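PDB 6PNR: alpha-glucosidase from [Eubacterium] rectale, which acts as a family GH31 sulfoquinovosidase, probably hydrolysing the alpha-glycosidic bond of sulfoquinovose glycosides, and binds an aza-sugar sulfonate inhibitor in its pocket. Local coordinates for residues L71-E74 with S75-A79; V148-R151 with S152-N156; R252-G255 with L256-K259; E628-G632 with G633-V637. All blocks are in the same frame, centred on the assembly; numbering follows the deposited sequence.

Contact 1: residues L71-E74 with S75-A79; sequences LCFE and SYIIA
Phe73 and Ile77 face each other at the end of a hairpin, where Phe73 N gives its hydrogen to Ile77 O at 2.9 Å. Phe73 O in turn receives Tyr76 N at 3.1 Å and, weakly, Ile77 N at 3.4 Å, so that two successive residues stand opposite one. Farther from the turn the pairing is regular: Leu71 and Ala79 exchange two nearly straight bonds, and Cys72 and Ile78 form the non-hydrogen-bonded pair between.

On the side of Leu71, Phe73, Ile77 and Ala79 the residues are apolar and buried. Phe73 CG lies beside its backbone N, anti to the carbonyl carbon (chi1 -63°), which sets the ring near Ile77 and Ala79. CD2 touches Ile77 CG2 at 4.2 Å, and Ala79 CB, a small methyl, sits at the ring edge, 4.2 Å from CE2. The reverse side carries Cys72 and Ile78.

At the turn the side chains of Glu74 and Tyr76 run alongside each other, their carboxylate and ring planes 86° apart, with Glu74 OE1 at the ring edge, 3.9 Å from Tyr76 CD2. That oxygen is fixed from beyond the hairpin by the backbone N of Lys58, while Glu74 N bonds to Thr60. Further out, His22 meets the Phe73 ring edge-to-face and Phe55 meets that of Tyr76. Together these features make an antiparallel beta hairpin with a classic bulge, set within a larger antiparallel sheet.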
loop_
_atom_site.group_PDB
_atom_site.type_symbol
_atom_site.label_atom_id
_atom_site.label_comp_id
_atom_site.label_asym_id
_atom_site.label_seq_id
_atom_site.Cartn_x
_atom_site.Cartn_y
_atom_site.Cartn_z
ATOM N N LEU A 71 26.576 23.638 18.888
ATOM C CA LEU A 71 26.218 24.010 17.525
ATOM C C LEU A 71 24.861 24.704 17.553
ATOM O O LEU A 71 23.852 24.089 17.923
ATOM C CB LEU A 71 26.172 22.786 16.609
ATOM C CG LEU A 71 27.341 21.796 16.633
ATOM C CD1 LEU A 71 27.077 20.662 15.662
ATOM C CD2 LEU A 71 28.659 22.472 16.301
ATOM N N CYS A 72 24.837 25.980 17.175
ATOM C CA CYS A 72 23.600 26.739 17.031
ATOM C C CYS A 72 23.157 26.711 15.575
ATOM O O CYS A 72 23.965 26.957 14.670
ATOM C CB CYS A 72 23.784 28.183 17.503
ATOM S SG CYS A 72 24.401 28.316 19.205
ATOM N N PHE A 73 21.879 26.398 15.352
ATOM C CA PHE A 73 21.286 26.291 14.018
ATOM C C PHE A 73 20.176 27.321 13.943
ATOM O O PHE A 73 19.009 27.005 14.191
ATOM C CB PHE A 73 20.747 24.892 13.738
ATOM C CG PHE A 73 21.787 23.825 13.742
ATOM C CD1 PHE A 73 22.537 23.570 12.607
ATOM C CD2 PHE A 73 22.000 23.054 14.874
ATOM C CE1 PHE A 73 23.502 22.573 12.609
ATOM C CE2 PHE A 73 22.944 22.062 14.878
ATOM C CZ PHE A 73 23.706 21.817 13.747
ATOM N N GLU A 74 20.547 28.553 13.594
ATOM C CA GLU A 74 19.603 29.657 13.473
ATOM C C GLU A 74 18.763 29.788 14.735
ATOM O O GLU A 74 19.284 29.678 15.850
ATOM C CB GLU A 74 18.719 29.461 12.239
ATOM C CG GLU A 74 19.477 29.592 10.925
ATOM C CD GLU A 74 18.858 28.788 9.785
ATOM O OE1 GLU A 74 18.994 27.539 9.782
ATOM O OE2 GLU A 74 18.238 29.409 8.894
ATOM N N SER A 75 17.465 30.033 14.576
ATOM C CA SER A 75 16.543 30.067 15.703
ATOM C C SER A 75 15.722 28.786 15.813
ATOM O O SER A 75 14.553 28.831 16.213
ATOM C CB SER A 75 15.623 31.285 15.602
ATOM O OG SER A 75 16.316 32.475 15.952
ATOM N N TYR A 76 16.314 27.638 15.477
ATOM C CA TYR A 76 15.588 26.372 15.456
ATOM C C TYR A 76 16.083 25.386 16.507
ATOM O O TYR A 76 15.286 24.894 17.310
ATOM C CB TYR A 76 15.674 25.739 14.061
ATOM C CG TYR A 76 14.985 26.537 12.972
ATOM C CD1 TYR A 76 13.614 26.760 12.999
ATOM C CD2 TYR A 76 15.710 27.055 11.912
ATOM C CE1 TYR A 76 12.989 27.493 11.992
ATOM C CE2 TYR A 76 15.101 27.775 10.911
ATOM C CZ TYR A 76 13.749 27.995 10.954
ATOM O OH TYR A 76 13.176 28.720 9.942
ATOM N N ILE A 77 17.380 25.079 16.516
ATOM C CA ILE A 77 17.943 23.982 17.296
ATOM C C ILE A 77 19.292 24.408 17.862
ATOM O O ILE A 77 20.103 25.027 17.164
ATOM C CB ILE A 77 18.120 22.711 16.434
ATOM C CG1 ILE A 77 16.777 22.198 15.894
ATOM C CG2 ILE A 77 18.842 21.623 17.205
ATOM C CD1 ILE A 77 15.832 21.694 16.962
ATOM N N ILE A 78 19.546 24.052 19.119
ATOM C CA ILE A 78 20.886 24.093 19.693
ATOM C C ILE A 78 21.273 22.671 20.074
ATOM O O ILE A 78 20.524 21.996 20.788
ATOM C CB ILE A 78 20.963 25.025 20.918
ATOM C CG1 ILE A 78 20.534 26.444 20.535
ATOM C CG2 ILE A 78 22.370 25.001 21.504
ATOM C CD1 ILE A 78 20.357 27.374 21.719
ATOM N N ALA A 79 22.436 22.217 19.599
ATOM C CA ALA A 79 22.931 20.875 19.885
ATOM C C ALA A 79 24.200 20.966 20.717
ATOM O O ALA A 79 25.162 21.625 20.309
ATOM C CB ALA A 79 23.203 20.095 18.601
#

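Contact 2: residues V148-R151 with S152-N156; sequences VTWR and SDVEN
Ser152 N, Asp153 N, Val154 N and Glu155 N bond in turn to the carbonyls of Val148, Thr149, Trp150 and Arg151, the i to i+4 ladder of an alpha helix. Val148 O is gripped twice, since Ser152 OG also donates to it at 2.8 Å and from the opposite face of its plane; serine suits this buried place because its hydroxyl can be satisfied by its own helix. Arg151 bends at chi2 and chi3 (-50° and -54°), which brings NH2 back to Glu155 OE2 at 2.9 Å. In this salt bridge the carboxylate oxygen lies in the guanidinium plane and offers its anti lone pair, and a water joins Arg151 NE to the same oxygen. With an alanine here, the Glu155 carboxylate would probably lose its charge partner and be freer to turn, and the bridging water would lose one anchor. Val154 CG2 makes a CH-pi contact with the Trp150 five-membered ring, 3.9 Å from its centroid, while Arg151 NH1 lies over the same face near the rim. Beyond the helix, Trp150 stacks on Trp150 of the second subunit and donates through NE1 to Lys144 O there. Helix 147-156 thus lies at the dimer interface, between strands 130-133 and 168-174 in the chain, and Phe498 from a loop packs on Arg151, Ser152 and Glu155.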
loop_
_atom_site.group_PDB
_atom_site.type_symbol
_atom_site.label_atom_id
_atom_site.label_comp_id
_atom_site.label_asym_id
_atom_site.label_seq_id
_atom_site.Cartn_x
_atom_site.Cartn_y
_atom_site.Cartn_z
ATOM N N VAL A 148 -3.195 -15.714 3.409
ATOM C CA VAL A 148 -3.444 -15.361 4.813
ATOM C C VAL A 148 -3.289 -13.864 5.037
ATOM O O VAL A 148 -4.097 -13.243 5.740
ATOM C CB VAL A 148 -2.518 -16.162 5.749
ATOM C CG1 VAL A 148 -2.499 -15.550 7.157
ATOM C CG2 VAL A 148 -2.975 -17.620 5.807
ATOM N N THR A 149 -2.242 -13.259 4.468
ATOM C CA THR A 149 -2.066 -11.819 4.634
ATOM C C THR A 149 -3.206 -11.050 3.986
ATOM O O THR A 149 -3.759 -10.111 4.578
ATOM C CB THR A 149 -0.736 -11.370 4.041
ATOM O OG1 THR A 149 0.339 -12.133 4.607
ATOM C CG2 THR A 149 -0.506 -9.877 4.312
ATOM N N TRP A 150 -3.552 -11.416 2.750
ATOM C CA TRP A 150 -4.617 -10.717 2.040
ATOM C C TRP A 150 -5.931 -10.782 2.819
ATOM O O TRP A 150 -6.550 -9.746 3.090
ATOM C CB TRP A 150 -4.768 -11.291 0.627
ATOM C CG TRP A 150 -5.922 -10.701 -0.132
ATOM C CD1 TRP A 150 -6.134 -9.385 -0.401
ATOM C CD2 TRP A 150 -7.021 -11.411 -0.691
ATOM N NE1 TRP A 150 -7.300 -9.229 -1.096
ATOM C CE2 TRP A 150 -7.864 -10.463 -1.294
ATOM C CE3 TRP A 150 -7.372 -12.762 -0.751
ATOM C CZ2 TRP A 150 -9.051 -10.819 -1.936
ATOM C CZ3 TRP A 150 -8.547 -13.118 -1.404
ATOM C CH2 TRP A 150 -9.369 -12.151 -1.982
ATOM N N ARG A 151 -6.358 -11.988 3.222
ATOM C CA ARG A 151 -7.597 -12.089 3.993
ATOM C C ARG A 151 -7.483 -11.338 5.317
ATOM O O ARG A 151 -8.437 -10.685 5.750
ATOM C CB ARG A 151 -7.980 -13.555 4.253
ATOM C CG ARG A 151 -8.282 -14.411 3.033
ATOM C CD ARG A 151 -9.275 -13.762 2.060
ATOM N NE ARG A 151 -10.515 -13.352 2.701
ATOM C CZ ARG A 151 -11.385 -12.502 2.164
ATOM N NH1 ARG A 151 -11.146 -11.973 0.966
ATOM N NH2 ARG A 151 -12.478 -12.161 2.832
ATOM N N SER A 152 -6.311 -11.387 5.962
ATOM C CA SER A 152 -6.146 -10.635 7.207
ATOM C C SER A 152 -6.358 -9.142 6.970
ATOM O O SER A 152 -6.980 -8.465 7.795
ATOM C CB SER A 152 -4.773 -10.896 7.826
ATOM O OG SER A 152 -4.672 -12.224 8.326
ATOM N N ASP A 153 -5.864 -8.616 5.837
ATOM C CA ASP A 153 -6.134 -7.222 5.481
ATOM C C ASP A 153 -7.620 -6.983 5.226
ATOM O O ASP A 153 -8.199 -6.023 5.739
ATOM C CB ASP A 153 -5.343 -6.808 4.237
ATOM C CG ASP A 153 -3.872 -6.575 4.520
ATOM O OD1 ASP A 153 -3.510 -6.341 5.692
ATOM O OD2 ASP A 153 -3.083 -6.616 3.551
ATOM N N VAL A 154 -8.241 -7.816 4.390
ATOM C CA VAL A 154 -9.609 -7.532 3.956
ATOM C C VAL A 154 -10.567 -7.552 5.142
ATOM O O VAL A 154 -11.369 -6.633 5.324
ATOM C CB VAL A 154 -10.045 -8.521 2.859
ATOM C CG1 VAL A 154 -11.577 -8.388 2.576
ATOM C CG2 VAL A 154 -9.255 -8.274 1.597
ATOM N N GLU A 155 -10.494 -8.593 5.971
ATOM C CA GLU A 155 -11.458 -8.752 7.057
ATOM C C GLU A 155 -11.048 -8.026 8.324
ATOM O O GLU A 155 -11.913 -7.514 9.037
ATOM C CB GLU A 155 -11.653 -10.234 7.389
ATOM C CG GLU A 155 -11.890 -11.076 6.145
ATOM C CD GLU A 155 -12.540 -12.395 6.447
ATOM O OE1 GLU A 155 -12.623 -12.754 7.643
ATOM O OE2 GLU A 155 -12.957 -13.081 5.487
ATOM N N ASN A 156 -9.755 -7.953 8.608
ATOM C CA ASN A 156 -9.299 -7.515 9.922
ATOM C C ASN A 156 -8.306 -6.357 9.901
ATOM O O ASN A 156 -7.823 -5.968 10.973
ATOM C CB ASN A 156 -8.678 -8.706 10.672
ATOM C CG ASN A 156 -9.636 -9.887 10.777
ATOM O OD1 ASN A 156 -10.835 -9.698 10.973
ATOM N ND2 ASN A 156 -9.112 -11.104 10.653
HETATM O O HOH W 1 -11.907 -15.194 4.380
#

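Contact 3: residues R252-G255 with L256-K259; sequences RSFG and LLDK
Arg252 reaches over Leu256 one turn along helix 250-262, the helix of a beta-alpha-beta unit in the TIM barrel, between strands 242-245 and 267-271. Its chain is extended from CG to NE, with CG swung opposite the backbone N (chi1 -173°), and this lays the guanidinium across the leucine. Leu256 CD1 meets one face of that flat group, 3.4 Å from Arg252 NH1 and 3.8 Å from Arg252 CZ. A branched apolar side chain suits the place: it covers one face of the guanidinium while the N-H groups turn to Glu524, Gln247 and Tyr535. Lys259, extended along its whole chain, sends NZ to the carbonyl oxygen of Tyr535.

Away from these charges, Phe254 and Leu257 pack toward the neighbouring structure. Leu257 CG is anti to the backbone N (chi1 173°), which helps bring its CD2 to the edge of the phenylalanine ring. Both also touch Ile308 of helix 301-310, and strand 267-271 receives them through Ile270 and Val267. Apolar residues are expected on this side, where the helix meets its barrel neighbours. Backbone bonds run from i+4 to i throughout, and where the two apolar side chains meet, Phe254 CD1 and Leu257 CD2 are 4.2 Å apart.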
loop_
_atom_site.group_PDB
_atom_site.type_symbol
_atom_site.label_atom_id
_atom_site.label_comp_id
_atom_site.label_asym_id
_atom_site.label_seq_id
_atom_site.Cartn_x
_atom_site.Cartn_y
_atom_site.Cartn_z
ATOM N N ARG A 252 -9.356 -30.959 32.971
ATOM C CA ARG A 252 -8.668 -31.106 31.684
ATOM C C ARG A 252 -7.187 -30.732 31.794
ATOM O O ARG A 252 -6.311 -31.465 31.310
ATOM C CB ARG A 252 -9.352 -30.262 30.603
ATOM C CG ARG A 252 -8.780 -30.499 29.190
ATOM C CD ARG A 252 -9.486 -29.666 28.117
ATOM N NE ARG A 252 -9.025 -30.006 26.759
ATOM C CZ ARG A 252 -7.920 -29.536 26.174
ATOM N NH1 ARG A 252 -7.109 -28.689 26.809
ATOM N NH2 ARG A 252 -7.611 -29.917 24.939
ATOM N N SER A 253 -6.892 -29.583 32.408
ATOM C CA SER A 253 -5.509 -29.107 32.466
ATOM C C SER A 253 -4.638 -30.036 33.300
ATOM O O SER A 253 -3.589 -30.498 32.838
ATOM C CB SER A 253 -5.464 -27.680 33.025
ATOM O OG SER A 253 -5.971 -26.762 32.078
ATOM N N PHE A 254 -5.046 -30.325 34.536
ATOM C CA PHE A 254 -4.222 -31.236 35.326
ATOM C C PHE A 254 -4.293 -32.662 34.792
ATOM O O PHE A 254 -3.336 -33.430 34.973
ATOM C CB PHE A 254 -4.606 -31.150 36.803
ATOM C CG PHE A 254 -4.298 -29.791 37.416
ATOM C CD1 PHE A 254 -2.989 -29.357 37.542
ATOM C CD2 PHE A 254 -5.310 -28.945 37.822
ATOM C CE1 PHE A 254 -2.696 -28.111 38.083
ATOM C CE2 PHE A 254 -5.026 -27.696 38.357
ATOM C CZ PHE A 254 -3.712 -27.280 38.487
ATOM N N GLY A 255 -5.378 -33.012 34.092
ATOM C CA GLY A 255 -5.403 -34.273 33.371
ATOM C C GLY A 255 -4.348 -34.353 32.282
ATOM O O GLY A 255 -3.705 -35.390 32.105
ATOM N N LEU A 256 -4.162 -33.264 31.533
ATOM C CA LEU A 256 -3.146 -33.249 30.482
ATOM C C LEU A 256 -1.736 -33.258 31.070
ATOM O O LEU A 256 -0.810 -33.826 30.473
ATOM C CB LEU A 256 -3.360 -32.030 29.579
ATOM C CG LEU A 256 -4.492 -32.224 28.558
ATOM C CD1 LEU A 256 -4.848 -30.924 27.871
ATOM C CD2 LEU A 256 -4.099 -33.269 27.557
ATOM N N LEU A 257 -1.557 -32.631 32.229
ATOM C CA LEU A 257 -0.292 -32.744 32.950
ATOM C C LEU A 257 0.030 -34.201 33.256
ATOM O O LEU A 257 1.120 -34.693 32.940
ATOM C CB LEU A 257 -0.372 -31.936 34.242
ATOM C CG LEU A 257 0.816 -32.087 35.193
ATOM C CD1 LEU A 257 2.108 -31.731 34.458
ATOM C CD2 LEU A 257 0.588 -31.171 36.395
ATOM N N ASP A 258 -0.925 -34.911 33.865
ATOM C CA ASP A 258 -0.747 -36.332 34.147
ATOM C C ASP A 258 -0.418 -37.119 32.884
ATOM O O ASP A 258 0.490 -37.961 32.887
ATOM C CB ASP A 258 -2.004 -36.883 34.824
ATOM C CG ASP A 258 -2.263 -36.245 36.182
ATOM O OD1 ASP A 258 -1.284 -35.825 36.836
ATOM O OD2 ASP A 258 -3.440 -36.164 36.600
ATOM N N LYS A 259 -1.145 -36.859 31.788
ATOM C CA LYS A 259 -0.872 -37.544 30.525
ATOM C C LYS A 259 0.546 -37.266 30.052
ATOM O O LYS A 259 1.275 -38.177 29.637
ATOM C CB LYS A 259 -1.887 -37.095 29.455
ATOM C CG LYS A 259 -1.763 -37.832 28.129
ATOM C CD LYS A 259 -2.766 -37.285 27.110
ATOM C CE LYS A 259 -3.011 -38.291 25.992
ATOM N NZ LYS A 259 -4.094 -37.867 25.047
#

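Contact 4: residues E628-G632 with G633-V637; sequences EEYHG and GEITV
The Tyr630 ring meets Ile635 and Val637 across a bend made by two adjacent glycines. The second segment opens with Gly633, whose backbone, like that of Gly632 before it, has a positive phi. At those angles a CB would be pressed against the preceding carbonyl oxygen, so the lack of a side chain is what allows the chain to swing round here.

Next among the touching residues is Ile635, whose CD1 sits squarely over the centre of the Tyr630 ring, 3.6 Å from the centroid and 10° off the normal, a CH-pi contact. Its other branch helps as well, CG2 lying 3.7 Å from Tyr630 CD1. Ile635 CG1 stands between the backbone N and the carbonyl carbon (chi1 71°), and the chain then extends to bring the end methyl over the aromatic face. Beta-branched isoleucine thus offers the ring two methyls at once. At Val637 the contact shifts to the far end of the tyrosine, with CG1 3.8 Å from Tyr630 OH and 4.2 Å from Tyr630 CZ.

Were a serine to replace Tyr630, Ile635 CD1 would probably lose the face it rests on and a gap would open beside Val637 CG1. Phe647 of strand 646-649 touches all three of these side chains and joins them in one apolar cluster. Strand 629-630 bonds through Tyr630 to Trp621, whereas strand 633-638 pairs with strand 611-616; two consecutive strands in different sheets, meeting through side chains, are consistent with a beta-arch.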
loop_
_atom_site.group_PDB
_atom_site.type_symbol
_atom_site.label_atom_id
_atom_site.label_comp_id
_atom_site.label_asym_id
_atom_site.label_seq_id
_atom_site.Cartn_x
_atom_site.Cartn_y
_atom_site.Cartn_z
ATOM N N GLU A 628 30.547 -36.158 13.052
ATOM C CA GLU A 628 31.382 -35.797 11.916
ATOM C C GLU A 628 31.957 -34.394 12.088
ATOM O O GLU A 628 31.281 -33.484 12.569
ATOM C CB GLU A 628 30.579 -35.881 10.624
ATOM C CG GLU A 628 31.424 -35.695 9.376
ATOM C CD GLU A 628 30.681 -36.076 8.111
ATOM O OE1 GLU A 628 29.462 -36.354 8.200
ATOM O OE2 GLU A 628 31.318 -36.102 7.032
ATOM N N GLU A 629 33.220 -34.227 11.691
ATOM C CA GLU A 629 33.948 -32.979 11.854
ATOM C C GLU A 629 33.885 -32.139 10.586
ATOM O O GLU A 629 33.927 -32.665 9.471
ATOM C CB GLU A 629 35.409 -33.246 12.221
ATOM C CG GLU A 629 35.569 -34.142 13.427
ATOM C CD GLU A 629 36.969 -34.104 13.987
ATOM O OE1 GLU A 629 37.849 -33.466 13.365
ATOM O OE2 GLU A 629 37.186 -34.706 15.059
ATOM N N TYR A 630 33.786 -30.828 10.767
ATOM C CA TYR A 630 33.772 -29.885 9.662
ATOM C C TYR A 630 34.641 -28.702 10.041
ATOM O O TYR A 630 34.747 -28.348 11.216
ATOM C CB TYR A 630 32.353 -29.402 9.335
ATOM C CG TYR A 630 31.398 -30.500 8.939
ATOM C CD1 TYR A 630 31.260 -30.871 7.613
ATOM C CD2 TYR A 630 30.627 -31.157 9.889
ATOM C CE1 TYR A 630 30.382 -31.862 7.236
ATOM C CE2 TYR A 630 29.746 -32.159 9.524
ATOM C CZ TYR A 630 29.627 -32.501 8.190
ATOM O OH TYR A 630 28.758 -33.486 7.794
ATOM N N HIS A 631 35.253 -28.080 9.040
ATOM C CA HIS A 631 36.234 -27.042 9.298
ATOM C C HIS A 631 35.832 -25.675 8.766
ATOM O O HIS A 631 36.633 -24.738 8.850
ATOM C CB HIS A 631 37.594 -27.462 8.718
ATOM C CG HIS A 631 37.989 -28.860 9.089
ATOM N ND1 HIS A 631 38.655 -29.163 10.258
ATOM C CD2 HIS A 631 37.793 -30.042 8.453
ATOM C CE1 HIS A 631 38.857 -30.468 10.324
ATOM N NE2 HIS A 631 38.343 -31.025 9.241
ATOM N N GLY A 632 34.621 -25.522 8.241
ATOM C CA GLY A 632 34.167 -24.239 7.735
ATOM C C GLY A 632 33.682 -24.331 6.302
ATOM O O GLY A 632 34.134 -25.170 5.522
ATOM N N GLY A 633 32.746 -23.450 5.953
ATOM C CA GLY A 633 32.202 -23.353 4.609
ATOM C C GLY A 633 30.784 -23.893 4.526
ATOM O O GLY A 633 30.156 -24.248 5.528
ATOM N N GLU A 634 30.280 -23.951 3.296
ATOM C CA GLU A 634 28.941 -24.474 3.050
ATOM C C GLU A 634 28.961 -26.002 3.070
ATOM O O GLU A 634 29.790 -26.631 2.403
ATOM C CB GLU A 634 28.403 -23.957 1.713
ATOM C CG GLU A 634 26.917 -24.260 1.478
ATOM C CD GLU A 634 26.349 -23.576 0.232
ATOM O OE1 GLU A 634 27.130 -22.928 -0.511
ATOM O OE2 GLU A 634 25.118 -23.687 0.004
ATOM N N ILE A 635 28.058 -26.596 3.857
ATOM C CA ILE A 635 27.873 -28.041 3.917
ATOM C C ILE A 635 26.381 -28.367 3.846
ATOM O O ILE A 635 25.519 -27.487 3.905
ATOM C CB ILE A 635 28.486 -28.667 5.185
ATOM C CG1 ILE A 635 27.680 -28.295 6.427
ATOM C CG2 ILE A 635 29.929 -28.224 5.368
ATOM C CD1 ILE A 635 28.315 -28.813 7.727
ATOM N N THR A 636 26.093 -29.662 3.710
ATOM C CA THR A 636 24.741 -30.206 3.769
ATOM C C THR A 636 24.776 -31.425 4.675
ATOM O O THR A 636 25.605 -32.316 4.475
ATOM C CB THR A 636 24.210 -30.598 2.380
ATOM O OG1 THR A 636 23.927 -29.420 1.610
ATOM C CG2 THR A 636 22.939 -31.432 2.506
ATOM N N VAL A 637 23.883 -31.466 5.669
ATOM C CA VAL A 637 23.850 -32.555 6.636
ATOM C C VAL A 637 22.487 -33.227 6.586
ATOM O O VAL A 637 21.481 -32.609 6.225
ATOM C CB VAL A 637 24.153 -32.064 8.069
ATOM C CG1 VAL A 637 25.559 -31.470 8.144
ATOM C CG2 VAL A 637 23.106 -31.045 8.517
#

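In the fold
From the N terminus the contacts come in series, none enclosing or crossing another, and each closes only a turn or a helical step of its own. Contact 1 closes the hairpin of strands 68-73 and 77-83 in an N-terminal antiparallel sheet. Contact 2 follows on helix 147-156, at the interface with the second subunit, its centre about 46 Å from that of contact 1. Contact 3 lies on a helix of the TIM-barrel domain, on the opposite side of the chain's centre from contact 1. Contact 4, within the family's C-terminal domain, bends the chain from one sheet into another. The closest two, contacts 2 and 3, still have nearest atoms about 23 Å apart.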